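PDB 3DCZ: putative RnfG subunit of electron transport complex from Thermotoga maritima, which is probably an FMN-binding part of a membrane-bound Rnf complex that couples electron transfer to the translocation of ions across the membrane. Local coordinates for residues S26-V31 against Y74-K79; K33-G38 against F141-P146; N83-S88 against R200-V205; F111-V116 against T193-M198. One frame throughout, in Å; residues are numbered along the deposited sequence. Where two conformers were deposited one is given.

Interaction 1: residues S26-V31 against Y74-K79; sequences SAIKFV and YEFVTK
With CG1 of Ile28 anti to its carbonyl carbon (chi1 -66°) and the chain extended beyond it, the side chain splits into two arms that meet two aromatic rings: CD1 goes to Tyr74 and CG2 to Phe76. The rings take the matching setting, each with CG beside its own backbone N, and as alternate residues of one strand they both turn toward the helix. CD1 of Ile28 comes within 3.8 Å of CE2 of Tyr74 and lies 4.3 Å from the centroid of that ring, an off-centre CH-pi contact 29° from the ring normal. The shorter branch, CG2, meets the far end of the other ring, 4.1 Å from CZ of Phe76. In both pairs the aliphatic chain crosses the aromatic one at about a right angle. A beta-branched residue suits the place because its two arms diverge and can serve two neighbours at once, while the broad rings span the gap between helix and strand, whose nearest CA atoms, those of Ile28 and Tyr74, are 9.1 Å apart. All three residues are buried, and no hydrogen bond joins the two segments. The one polar side-chain atom among them, OH of Tyr74, is satisfied by Gly55 O and also bonds Lys24 NZ. Helix 22-31 thus packs on one face of the antiparallel sheet: Ile28 also touches Ile47 and Val51 of helix 44-54, Phe76 reaches Ile50 of that helix, and Ala27 and Phe30 lie against strand 110-120, an edge strand of the same sheet.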
loop_
_atom_site.group_PDB
_atom_site.type_symbol
_atom_site.label_atom_id
_atom_site.label_comp_id
_atom_site.label_asym_id
_atom_site.label_seq_id
_atom_site.Cartn_x
_atom_site.Cartn_y
_atom_site.Cartn_z
ATOM N N SER A 26 -1.370 -4.875 13.261
ATOM C CA SER A 26 -1.280 -6.112 12.485
ATOM C C SER A 26 -1.068 -5.804 10.992
ATOM O O SER A 26 -0.240 -6.427 10.313
ATOM C CB SER A 26 -2.555 -6.931 12.679
ATOM O OG SER A 26 -2.601 -8.025 11.786
ATOM N N ALA A 27 -1.824 -4.835 10.473
ATOM C CA ALA A 27 -1.696 -4.405 9.077
ATOM C C ALA A 27 -0.329 -3.832 8.763
ATOM O O ALA A 27 0.240 -4.104 7.698
ATOM C CB ALA A 27 -2.811 -3.394 8.681
ATOM N N ILE A 28 0.194 -2.993 9.664
ATOM C CA ILE A 28 1.491 -2.384 9.422
ATOM C C ILE A 28 2.568 -3.473 9.414
ATOM O O ILE A 28 3.462 -3.469 8.563
ATOM C CB ILE A 28 1.778 -1.327 10.481
ATOM C CG1 ILE A 28 0.784 -0.190 10.305
ATOM C CG2 ILE A 28 3.266 -0.824 10.401
ATOM C CD1 ILE A 28 0.844 0.896 11.439
ATOM N N LYS A 29 2.474 -4.410 10.340
ATOM C CA LYS A 29 3.403 -5.556 10.365
ATOM C C LYS A 29 3.300 -6.348 9.060
ATOM O O LYS A 29 4.327 -6.687 8.441
ATOM C CB LYS A 29 3.094 -6.483 11.552
ATOM C CG LYS A 29 3.478 -5.928 12.898
ATOM C CD LYS A 29 3.017 -6.837 14.037
ATOM C CE LYS A 29 3.496 -6.344 15.362
ATOM N NZ LYS A 29 3.149 -7.354 16.386
ATOM N N PHE A 30 2.070 -6.609 8.609
ATOM C CA PHE A 30 1.890 -7.398 7.392
ATOM C C PHE A 30 2.559 -6.756 6.178
ATOM O O PHE A 30 3.281 -7.432 5.415
ATOM C CB PHE A 30 0.415 -7.605 7.069
ATOM C CG PHE A 30 0.216 -8.350 5.791
ATOM C CD1 PHE A 30 0.295 -9.727 5.759
ATOM C CD2 PHE A 30 -0.023 -7.676 4.598
ATOM C CE1 PHE A 30 0.145 -10.400 4.602
ATOM C CE2 PHE A 30 -0.120 -8.337 3.414
ATOM C CZ PHE A 30 -0.080 -9.734 3.417
ATOM N N VAL A 31 2.375 -5.435 6.021
ATOM C CA VAL A 31 2.878 -4.764 4.814
ATOM C C VAL A 31 4.394 -4.586 4.829
ATOM O O VAL A 31 5.019 -4.222 3.806
ATOM C CB VAL A 31 2.137 -3.422 4.528
ATOM C CG1 VAL A 31 0.607 -3.711 4.265
ATOM C CG2 VAL A 31 2.334 -2.434 5.634
ATOM N N TYR A 74 4.688 6.522 8.661
ATOM C CA TYR A 74 5.623 5.696 9.416
ATOM C C TYR A 74 6.823 5.370 8.533
ATOM O O TYR A 74 6.654 4.930 7.388
ATOM C CB TYR A 74 4.966 4.378 9.835
ATOM C CG TYR A 74 3.769 4.580 10.720
ATOM C CD1 TYR A 74 3.910 4.895 12.063
ATOM C CD2 TYR A 74 2.493 4.456 10.212
ATOM C CE1 TYR A 74 2.788 5.067 12.891
ATOM C CE2 TYR A 74 1.370 4.636 11.015
ATOM C CZ TYR A 74 1.514 4.932 12.358
ATOM O OH TYR A 74 0.413 5.142 13.209
ATOM N N GLU A 75 8.021 5.585 9.071
ATOM C CA GLU A 75 9.267 5.366 8.355
ATOM C C GLU A 75 10.054 4.226 8.944
ATOM O O GLU A 75 10.123 4.085 10.175
ATOM C CB GLU A 75 10.140 6.580 8.495
ATOM C CG GLU A 75 9.539 7.852 7.923
ATOM C CD GLU A 75 10.519 8.998 7.983
ATOM O OE1 GLU A 75 11.346 9.091 7.062
ATOM O OE2 GLU A 75 10.501 9.776 8.947
ATOM N N PHE A 76 10.661 3.439 8.068
ATOM C CA PHE A 76 11.449 2.282 8.484
ATOM C C PHE A 76 12.666 2.176 7.583
ATOM O O PHE A 76 12.721 2.793 6.511
ATOM C CB PHE A 76 10.636 0.976 8.410
ATOM C CG PHE A 76 9.328 1.030 9.120
ATOM C CD1 PHE A 76 8.201 1.520 8.475
ATOM C CD2 PHE A 76 9.216 0.624 10.437
ATOM C CE1 PHE A 76 6.967 1.586 9.137
ATOM C CE2 PHE A 76 7.991 0.705 11.109
ATOM C CZ PHE A 76 6.872 1.187 10.453
ATOM N N VAL A 77 13.633 1.397 8.057
ATOM C CA VAL A 77 14.779 0.948 7.260
ATOM C C VAL A 77 14.751 -0.573 7.251
ATOM O O VAL A 77 14.740 -1.222 8.314
ATOM C CB VAL A 77 16.129 1.460 7.819
ATOM C CG1 VAL A 77 17.293 0.974 6.917
ATOM C CG2 VAL A 77 16.119 2.989 7.914
ATOM N N THR A 78 14.744 -1.144 6.067
ATOM C CA THR A 78 14.688 -2.619 5.956
ATOM C C THR A 78 16.015 -3.246 6.393
ATOM O O THR A 78 17.042 -2.552 6.526
ATOM C CB THR A 78 14.352 -3.071 4.532
ATOM O OG1 THR A 78 15.475 -2.801 3.689
ATOM C CG2 THR A 78 13.056 -2.400 3.994
ATOM N N LYS A 79 16.017 -4.565 6.620
ATOM C CA LYS A 79 17.226 -5.239 7.063
ATOM C C LYS A 79 18.345 -5.129 6.039
ATOM O O LYS A 79 19.512 -5.207 6.411
ATOM C CB LYS A 79 16.943 -6.713 7.408
ATOM C CG LYS A 79 16.132 -6.894 8.654
ATOM C CD LYS A 79 15.569 -8.308 8.747
ATOM C CE LYS A 79 14.666 -8.483 9.949
ATOM N NZ LYS A 79 13.916 -9.795 9.856
#

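Interaction 2: residues K33-G38 against F141-P146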
loop_
_atom_site.group_PDB
_atom_site.type_symbol
_atom_site.label_atom_id
_atom_site.label_comp_id
_atom_site.label_asym_id
_atom_site.label_seq_id
_atom_site.Cartn_x
_atom_site.Cartn_y
_atom_site.Cartn_z
ATOM N N LYS A 33 6.231 -7.213 5.617
ATOM C CA LYS A 33 6.779 -8.514 5.190
ATOM C C LYS A 33 7.024 -8.472 3.690
ATOM O O LYS A 33 6.214 -7.913 2.893
ATOM C CB LYS A 33 5.825 -9.658 5.558
ATOM C CG LYS A 33 5.581 -9.802 7.076
ATOM C CD LYS A 33 4.777 -11.059 7.388
ATOM C CE LYS A 33 4.599 -11.253 8.872
ATOM N NZ LYS A 33 3.678 -12.396 9.158
ATOM N N ASP A 34 8.126 -9.078 3.267
ATOM C CA ASP A 34 8.456 -9.179 1.869
ATOM C C ASP A 34 7.457 -10.098 1.173
ATOM O O ASP A 34 7.240 -11.239 1.623
ATOM C CB ASP A 34 9.867 -9.713 1.771
ATOM C CG ASP A 34 10.409 -9.755 0.374
ATOM O OD1 ASP A 34 9.773 -10.282 -0.541
ATOM O OD2 ASP A 34 11.570 -9.334 0.205
ATOM N N PRO A 35 6.805 -9.611 0.104
ATOM C CA PRO A 35 5.753 -10.421 -0.515
ATOM C C PRO A 35 6.286 -11.625 -1.311
ATOM O O PRO A 35 5.516 -12.518 -1.673
ATOM C CB PRO A 35 5.042 -9.433 -1.439
ATOM C CG PRO A 35 6.113 -8.501 -1.832
ATOM C CD PRO A 35 6.966 -8.323 -0.610
ATOM N N LEU A 36 7.586 -11.618 -1.600
ATOM C CA LEU A 36 8.219 -12.717 -2.317
ATOM C C LEU A 36 8.807 -13.784 -1.390
ATOM O O LEU A 36 8.720 -14.963 -1.706
ATOM C CB LEU A 36 9.290 -12.187 -3.257
ATOM C CG LEU A 36 8.833 -11.167 -4.313
ATOM C CD1 LEU A 36 10.030 -10.916 -5.271
ATOM C CD2 LEU A 36 7.610 -11.649 -5.046
ATOM N N THR A 37 9.418 -13.378 -0.273
ATOM C CA THR A 37 10.031 -14.318 0.690
ATOM C C THR A 37 9.103 -14.652 1.863
ATOM O O THR A 37 9.299 -15.664 2.514
ATOM C CB THR A 37 11.333 -13.748 1.272
ATOM O OG1 THR A 37 11.028 -12.697 2.193
ATOM C CG2 THR A 37 12.281 -13.242 0.167
ATOM N N GLY A 38 8.159 -13.755 2.179
ATOM C CA GLY A 38 7.285 -13.891 3.352
ATOM C C GLY A 38 7.895 -13.462 4.678
ATOM O O GLY A 38 7.271 -13.604 5.743
ATOM N N PHE A 141 -2.748 -7.176 -5.724
ATOM C CA PHE A 141 -2.414 -5.737 -5.717
ATOM C C PHE A 141 -0.916 -5.440 -5.481
ATOM O O PHE A 141 -0.498 -4.282 -5.546
ATOM C CB PHE A 141 -3.223 -5.008 -4.639
ATOM C CG PHE A 141 -4.686 -4.910 -4.923
ATOM C CD1 PHE A 141 -5.505 -6.020 -4.765
ATOM C CD2 PHE A 141 -5.253 -3.734 -5.344
ATOM C CE1 PHE A 141 -6.877 -5.942 -5.000
ATOM C CE2 PHE A 141 -6.611 -3.656 -5.592
ATOM C CZ PHE A 141 -7.412 -4.747 -5.416
ATOM N N PHE A 142 -0.109 -6.446 -5.161
ATOM C CA PHE A 142 1.304 -6.208 -4.856
ATOM C C PHE A 142 2.170 -7.428 -5.088
ATOM O O PHE A 142 1.662 -8.548 -5.112
ATOM C CB PHE A 142 1.450 -5.786 -3.404
ATOM C CG PHE A 142 0.959 -6.812 -2.436
ATOM C CD1 PHE A 142 1.795 -7.799 -1.946
ATOM C CD2 PHE A 142 -0.323 -6.742 -1.951
ATOM C CE1 PHE A 142 1.320 -8.703 -0.997
ATOM C CE2 PHE A 142 -0.783 -7.641 -1.028
ATOM C CZ PHE A 142 0.040 -8.614 -0.545
ATOM N N PRO A 143 3.477 -7.226 -5.258
ATOM C CA PRO A 143 4.196 -5.966 -5.325
ATOM C C PRO A 143 4.032 -5.340 -6.729
ATOM O O PRO A 143 3.675 -6.046 -7.693
ATOM C CB PRO A 143 5.639 -6.380 -5.056
ATOM C CG PRO A 143 5.741 -7.742 -5.607
ATOM C CD PRO A 143 4.385 -8.365 -5.474
ATOM N N VAL A 144 4.340 -4.048 -6.840
ATOM C CA VAL A 144 4.351 -3.344 -8.121
ATOM C C VAL A 144 5.655 -2.562 -8.213
ATOM O O VAL A 144 6.008 -1.806 -7.285
ATOM C CB VAL A 144 3.127 -2.407 -8.284
ATOM C CG1 VAL A 144 3.249 -1.578 -9.584
ATOM C CG2 VAL A 144 1.752 -3.215 -8.256
ATOM N N PRO A 145 6.402 -2.732 -9.318
ATOM C CA PRO A 145 7.687 -2.050 -9.427
ATOM C C PRO A 145 7.496 -0.552 -9.753
ATOM O O PRO A 145 6.395 -0.096 -10.055
ATOM C CB PRO A 145 8.377 -2.807 -10.551
ATOM C CG PRO A 145 7.267 -3.345 -11.394
ATOM C CD PRO A 145 6.094 -3.557 -10.503
ATOM N N PRO A 146 8.572 0.238 -9.637
ATOM C CA PRO A 146 8.444 1.649 -9.853
ATOM C C PRO A 146 7.807 2.085 -11.178
ATOM O O PRO A 146 7.007 3.011 -11.155
ATOM C CB PRO A 146 9.884 2.150 -9.766
ATOM C CG PRO A 146 10.601 1.141 -9.007
ATOM C CD PRO A 146 9.950 -0.147 -9.276
#
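Pro35 meets Phe142 and Pro143 where two irregular loops come together, the first of them folded into an Asx turn at Asp34. CB of Pro35 lies at the edge of the Phe142 ring, near the ring plane, 3.7 Å from CD1 of Phe142 and almost as near to CE1. CG, the next atom, turns to the other proline and sits 3.9 Å from CG of Pro143, with CB of that residue equally near. CD closes the ring back to the backbone N and lies against Asn114 of strand 110-120. The two pyrrolidine rings cross obliquely, and Leu36 adds a looser touch through CD2 to CG of Pro143. Phe142 takes the crowded position, CG lying between backbone N and carbonyl carbon (chi1 60°), which brings its ring edge to Pro35 CB. Prolines suit both loops: their rings are compact and apolar, and they limit the backbone's freedom. The peptide bond before Pro143 is cis, a form that proline tolerates far better than other residues. Gly38, with a positive phi that glycine accepts readily, hydrogen-bonds through its N to Asp34 O, a further bond beyond the Asx turn. The carboxylate oxygen OD1 of Asp34 accepts two backbone N-H groups: Leu36 N approaches nearly along the C-O axis at 2.8 Å from OD1, whereas Thr37 N comes from above the carboxylate plane, 3.1 Å from that same OD1 of Asp34.

Interaction 3: residues N83-S88 against R200-V205; sequences NAYVLS and RYLEEV. With ACT (acetate ion), chain D.
Leu202 meets two residues of strand 83-88 with its two methyls, CD2 touching Tyr85 and CD1 touching Leu87; a leucine suits the place because its fork serves both. Strand and helix axes run at 129° to each other, 10.9 Å apart at closest approach. In the conformer described, one of two for Leu87, the leucines cross at a slant, CD2 of Leu87 about 4.1 Å from CD1 of Leu202, while CD1 of Leu87 comes obliquely to the Tyr201 ring; these contacts are less certain. Val205 CG1 covers one face of that ring. CD2 of Leu202 rests 4.0 Å from CB of Tyr85. CG of Tyr85 stands anti to the carbonyl carbon (chi1 -65°), and the ring runs on to an acetate, probably from the crystallisation liquor, whose oxygen O lies at the ring's edge. Tyrosine thus pairs an apolar CB with a hydroxyl: OH of Tyr85 donates to acetate O at 2.6 Å, as does ND2 of Asn83 at 3.0 Å. An alanine at Tyr85 is likely to cost the acetate oxygen its hydroxyl donor, leaving Asn83 ND2 without that help. No hydrogen bond joins segments 83-88 and 200-205, though Glu204 bonds Tyr64 and Lys62 nearby; this contact contributes buried apolar surface.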
loop_
_atom_site.group_PDB
_atom_site.type_symbol
_atom_site.label_atom_id
_atom_site.label_comp_id
_atom_site.label_asym_id
_atom_site.label_seq_id
_atom_site.Cartn_x
_atom_site.Cartn_y
_atom_site.Cartn_z
ATOM N N ASN A 83 14.890 2.354 2.503
ATOM C CA ASN A 83 13.885 3.136 3.220
ATOM C C ASN A 83 12.498 2.725 2.812
ATOM O O ASN A 83 12.152 2.717 1.633
ATOM C CB ASN A 83 14.078 4.633 2.959
ATOM C CG ASN A 83 15.256 5.215 3.713
ATOM O OD1 ASN A 83 16.000 4.498 4.390
ATOM N ND2 ASN A 83 15.408 6.505 3.620
ATOM N N ALA A 84 11.696 2.417 3.819
ATOM C CA ALA A 84 10.331 1.957 3.636
ATOM C C ALA A 84 9.400 2.973 4.310
ATOM O O ALA A 84 9.770 3.586 5.298
ATOM C CB ALA A 84 10.172 0.583 4.218
ATOM N N TYR A 85 8.203 3.131 3.740
ATOM C CA TYR A 85 7.207 4.080 4.218
ATOM C C TYR A 85 5.900 3.340 4.315
ATOM O O TYR A 85 5.534 2.637 3.358
ATOM C CB TYR A 85 7.099 5.248 3.223
ATOM C CG TYR A 85 8.389 6.007 3.181
ATOM C CD1 TYR A 85 8.627 7.023 4.126
ATOM C CD2 TYR A 85 9.405 5.652 2.329
ATOM C CE1 TYR A 85 9.839 7.666 4.180
ATOM C CE2 TYR A 85 10.616 6.323 2.360
ATOM C CZ TYR A 85 10.827 7.329 3.296
ATOM O OH TYR A 85 12.034 7.975 3.371
ATOM N N VAL A 86 5.199 3.473 5.433
ATOM C CA VAL A 86 3.862 2.913 5.568
ATOM C C VAL A 86 2.909 4.063 5.794
ATOM O O VAL A 86 3.123 4.937 6.621
ATOM C CB VAL A 86 3.777 1.852 6.707
ATOM C CG1 VAL A 86 2.332 1.404 6.894
ATOM C CG2 VAL A 86 4.726 0.671 6.405
ATOM N N LEU A 87 1.851 4.051 5.004
ATOM C CA LEU A 87 0.763 4.991 5.259
ATOM C C LEU A 87 -0.574 4.348 4.972
ATOM O O LEU A 87 -0.645 3.161 4.658
ATOM C CB LEU A 87 0.992 6.315 4.505
ATOM C CG LEU A 87 0.979 6.318 2.973
ATOM C CD1 LEU A 87 1.241 7.726 2.447
ATOM C CD2 LEU A 87 2.046 5.358 2.405
ATOM N N SER A 88 -1.637 5.125 5.170
ATOM C CA SER A 88 -2.981 4.630 5.003
ATOM C C SER A 88 -3.735 5.546 4.025
ATOM O O SER A 88 -3.343 6.690 3.755
ATOM C CB SER A 88 -3.649 4.624 6.382
ATOM O OG SER A 88 -3.109 3.552 7.161
ATOM N N ARG A 200 1.067 9.444 -4.811
ATOM C CA ARG A 200 1.138 10.863 -5.093
ATOM C C ARG A 200 1.692 11.630 -3.915
ATOM O O ARG A 200 2.574 12.460 -4.062
ATOM C CB ARG A 200 -0.217 11.397 -5.439
ATOM C CG ARG A 200 -0.568 11.242 -6.860
ATOM C CD ARG A 200 -1.901 11.940 -7.115
ATOM N NE ARG A 200 -1.896 13.379 -6.854
ATOM C CZ ARG A 200 -2.981 14.165 -6.922
ATOM N NH1 ARG A 200 -4.183 13.653 -7.163
ATOM N NH2 ARG A 200 -2.882 15.448 -6.733
ATOM N N TYR A 201 1.160 11.335 -2.744
ATOM C CA TYR A 201 1.595 12.034 -1.537
ATOM C C TYR A 201 3.072 11.785 -1.251
ATOM O O TYR A 201 3.811 12.717 -1.024
ATOM C CB TYR A 201 0.716 11.598 -0.348
ATOM C CG TYR A 201 1.141 12.271 0.936
ATOM C CD1 TYR A 201 0.621 13.510 1.284
ATOM C CD2 TYR A 201 2.106 11.703 1.763
ATOM C CE1 TYR A 201 1.017 14.173 2.440
ATOM C CE2 TYR A 201 2.492 12.366 2.943
ATOM C CZ TYR A 201 1.934 13.598 3.259
ATOM O OH TYR A 201 2.293 14.268 4.405
ATOM N N LEU A 202 3.504 10.525 -1.287
ATOM C CA LEU A 202 4.926 10.208 -1.060
ATOM C C LEU A 202 5.845 10.939 -2.037
ATOM O O LEU A 202 6.905 11.438 -1.663
ATOM C CB LEU A 202 5.180 8.712 -1.189
ATOM C CG LEU A 202 4.675 7.848 -0.054
ATOM C CD1 LEU A 202 4.921 6.341 -0.344
ATOM C CD2 LEU A 202 5.364 8.258 1.243
ATOM N N GLU A 203 5.462 10.955 -3.300
ATOM C CA GLU A 203 6.222 11.695 -4.306
ATOM C C GLU A 203 6.316 13.184 -3.988
ATOM O O GLU A 203 7.396 13.773 -4.177
ATOM C CB GLU A 203 5.601 11.498 -5.685
ATOM C CG GLU A 203 5.861 10.118 -6.251
ATOM C CD GLU A 203 7.294 9.936 -6.677
ATOM O OE1 GLU A 203 7.820 10.848 -7.327
ATOM O OE2 GLU A 203 7.895 8.904 -6.381
ATOM N N GLU A 204 5.212 13.768 -3.511
ATOM C CA GLU A 204 5.153 15.206 -3.159
ATOM C C GLU A 204 6.100 15.530 -2.010
ATOM O O GLU A 204 6.810 16.547 -2.045
ATOM C CB GLU A 204 3.770 15.637 -2.687
ATOM C CG GLU A 204 2.703 15.892 -3.716
ATOM C CD GLU A 204 1.373 16.260 -3.030
ATOM O OE1 GLU A 204 1.412 17.049 -2.059
ATOM O OE2 GLU A 204 0.316 15.726 -3.431
ATOM N N VAL A 205 6.086 14.707 -0.973
ATOM C CA VAL A 205 6.873 14.991 0.227
ATOM C C VAL A 205 8.332 14.543 0.087
ATOM O O VAL A 205 9.164 14.934 0.891
ATOM C CB VAL A 205 6.184 14.463 1.511
ATOM C CG1 VAL A 205 4.813 15.129 1.647
ATOM C CG2 VAL A 205 6.053 12.949 1.510
HETATM C C ACT D . 14.011 8.594 0.610
HETATM O O ACT D . 13.740 7.660 1.383
HETATM O OXT ACT D . 15.176 8.557 0.152
HETATM C CH3 ACT D . 13.026 9.645 0.228
#

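Interaction 4: residues F111-V116 against T193-M198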
loop_
_atom_site.group_PDB
_atom_site.type_symbol
_atom_site.label_atom_id
_atom_site.label_comp_id
_atom_site.label_asym_id
_atom_site.label_seq_id
_atom_site.Cartn_x
_atom_site.Cartn_y
_atom_site.Cartn_z
ATOM N N PHE A 111 9.488 4.825 -6.237
ATOM C CA PHE A 111 9.117 3.961 -5.166
ATOM C C PHE A 111 8.596 2.703 -5.797
ATOM O O PHE A 111 8.116 2.719 -6.930
ATOM C CB PHE A 111 7.972 4.569 -4.333
ATOM C CG PHE A 111 8.362 5.745 -3.489
ATOM C CD1 PHE A 111 8.810 5.546 -2.208
ATOM C CD2 PHE A 111 8.269 7.061 -3.977
ATOM C CE1 PHE A 111 9.184 6.605 -1.426
ATOM C CE2 PHE A 111 8.625 8.108 -3.193
ATOM C CZ PHE A 111 9.080 7.889 -1.922
HETATM N N MSE A 112 8.678 1.618 -5.038
HETATM C CA MSE A 112 7.954 0.408 -5.387
HETATM C C MSE A 112 6.893 0.164 -4.321
HETATM O O MSE A 112 7.033 0.581 -3.179
HETATM C CB MSE A 112 8.888 -0.798 -5.547
HETATM C CG MSE A 112 9.376 -1.362 -4.268
HETATM SE SE MSE A 112 10.527 -2.848 -4.538
HETATM C CE MSE A 112 11.967 -1.983 -5.402
ATOM N N LEU A 113 5.779 -0.421 -4.740
ATOM C CA LEU A 113 4.713 -0.841 -3.833
ATOM C C LEU A 113 5.026 -2.247 -3.319
ATOM O O LEU A 113 5.044 -3.216 -4.100
ATOM C CB LEU A 113 3.341 -0.849 -4.522
ATOM C CG LEU A 113 2.189 -1.372 -3.690
ATOM C CD1 LEU A 113 2.017 -0.576 -2.359
ATOM C CD2 LEU A 113 0.864 -1.325 -4.474
ATOM N N ASN A 114 5.342 -2.359 -2.024
ATOM C CA ASN A 114 5.709 -3.657 -1.450
ATOM C C ASN A 114 4.513 -4.506 -1.120
ATOM O O ASN A 114 4.518 -5.693 -1.394
ATOM C CB ASN A 114 6.540 -3.446 -0.187
ATOM C CG ASN A 114 7.066 -4.749 0.421
ATOM O OD1 ASN A 114 7.969 -5.372 -0.161
ATOM N ND2 ASN A 114 6.540 -5.154 1.615
ATOM N N SER A 115 3.528 -3.919 -0.435
ATOM C CA SER A 115 2.418 -4.688 0.105
ATOM C C SER A 115 1.281 -3.815 0.519
ATOM O O SER A 115 1.432 -2.621 0.688
ATOM C CB SER A 115 2.886 -5.561 1.271
ATOM O OG SER A 115 1.893 -6.391 1.818
ATOM N N VAL A 116 0.129 -4.425 0.643
ATOM C CA VAL A 116 -1.124 -3.737 0.913
ATOM C C VAL A 116 -1.956 -4.597 1.840
ATOM O O VAL A 116 -1.956 -5.834 1.700
ATOM C CB VAL A 116 -1.951 -3.577 -0.414
ATOM C CG1 VAL A 116 -3.260 -2.879 -0.157
ATOM C CG2 VAL A 116 -1.130 -2.887 -1.480
ATOM N N THR A 193 -7.464 3.453 -6.197
ATOM C CA THR A 193 -7.468 4.913 -6.075
ATOM C C THR A 193 -6.701 5.349 -4.836
ATOM O O THR A 193 -5.840 6.245 -4.901
ATOM C CB THR A 193 -8.904 5.447 -6.052
ATOM O OG1 THR A 193 -9.511 5.201 -7.340
ATOM C CG2 THR A 193 -8.940 6.953 -5.789
ATOM N N ALA A 194 -7.021 4.731 -3.701
ATOM C CA ALA A 194 -6.307 4.991 -2.444
ATOM C C ALA A 194 -4.777 4.813 -2.598
ATOM O O ALA A 194 -3.973 5.671 -2.196
ATOM C CB ALA A 194 -6.860 4.090 -1.329
ATOM N N LEU A 195 -4.383 3.710 -3.213
ATOM C CA LEU A 195 -2.962 3.405 -3.451
ATOM C C LEU A 195 -2.307 4.494 -4.319
ATOM O O LEU A 195 -1.209 4.977 -4.022
ATOM C CB LEU A 195 -2.829 2.021 -4.106
ATOM C CG LEU A 195 -3.123 0.874 -3.143
ATOM C CD1 LEU A 195 -3.161 -0.450 -3.929
ATOM C CD2 LEU A 195 -2.089 0.814 -1.970
ATOM N N ASN A 196 -2.999 4.892 -5.383
ATOM C CA ASN A 196 -2.495 5.926 -6.242
ATOM C C ASN A 196 -2.321 7.262 -5.502
ATOM O O ASN A 196 -1.377 8.007 -5.735
ATOM C CB ASN A 196 -3.415 6.110 -7.438
ATOM C CG ASN A 196 -3.221 5.065 -8.513
ATOM O OD1 ASN A 196 -2.108 4.534 -8.691
ATOM N ND2 ASN A 196 -4.277 4.808 -9.274
ATOM N N LEU A 197 -3.257 7.588 -4.616
ATOM C CA LEU A 197 -3.126 8.801 -3.826
ATOM C C LEU A 197 -1.965 8.764 -2.854
ATOM O O LEU A 197 -1.275 9.778 -2.648
ATOM C CB LEU A 197 -4.441 9.108 -3.093
ATOM C CG LEU A 197 -5.617 9.510 -3.985
ATOM C CD1 LEU A 197 -6.861 9.664 -3.116
ATOM C CD2 LEU A 197 -5.247 10.774 -4.729
HETATM N N MSE A 198 -1.767 7.621 -2.201
HETATM C CA MSE A 198 -0.657 7.478 -1.277
HETATM C C MSE A 198 0.677 7.668 -2.005
HETATM O O MSE A 198 1.584 8.319 -1.507
HETATM C CB MSE A 198 -0.733 6.102 -0.593
HETATM C CG MSE A 198 -1.703 6.074 0.556
HETATM SE SE MSE A 198 -1.692 4.249 1.355
HETATM C CE MSE A 198 -3.083 4.046 0.418
#
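Leu195 lays its two methyls against Val116, and CD1 also reaches Leu113, in the buried meeting of helix 188-206 with an edge strand, 110-120, of the antiparallel sheet, both segments belonging to the FMN-binding family region. Its CG lies anti to the carbonyl carbon (chi1 -72°), which aims both methyls at the strand. CD2 of Leu195 meets CG2 of Val116 at 3.9 Å, and CD1 is nearly as close to that same methyl, so the valine and leucine approach tip to tip. Leu113 comes in differently: it crosses the Leu195 chain at about a right angle, and only its CD2 makes the touch.

Leu113 and Val116 are three residues apart, a spacing that in a regular strand would put them on opposite faces. A classic beta bulge intervenes, Asn114 and Ser115 both facing Cys103 of the neighbouring strand, and the extra residue returns Val116 to the helix side. Ser115 points away from the helix, and Asn114 uses ND2 to bond the backbone oxygens of Val31 and Lys33. Branched aliphatic residues suit the buried side, since their methyls fill the interval between helix and sheet without needing a polar partner. Leu195 also touches Ala102 and Leu153 around this site. The methyl pair on the Leu113 side is the looser of the two, CD1 of Leu195 standing 4.2 Å from CD2 of Leu113.

Interactions 1, 3 and 4 all reach the same five-stranded antiparallel sheet, through strands 67-77, 83-90 and 110-120. Helix 22-31 packs on it in interaction 1, whereas interactions 3 and 4 share helix 188-206, with centres about 8 Å apart. Interaction 2 joins loops beside strand 110-120, its centre about 11 Å from that of interaction 4, and the backbones of Val144 and Leu113 link the two. Along the chain, interaction 1 closes before 3 opens, interaction 4 is nested within 3, and interaction 2 crosses the other three. Early and late parts of the chain are thereby tied together, so residues from both ends of the chain pack on the same sheet.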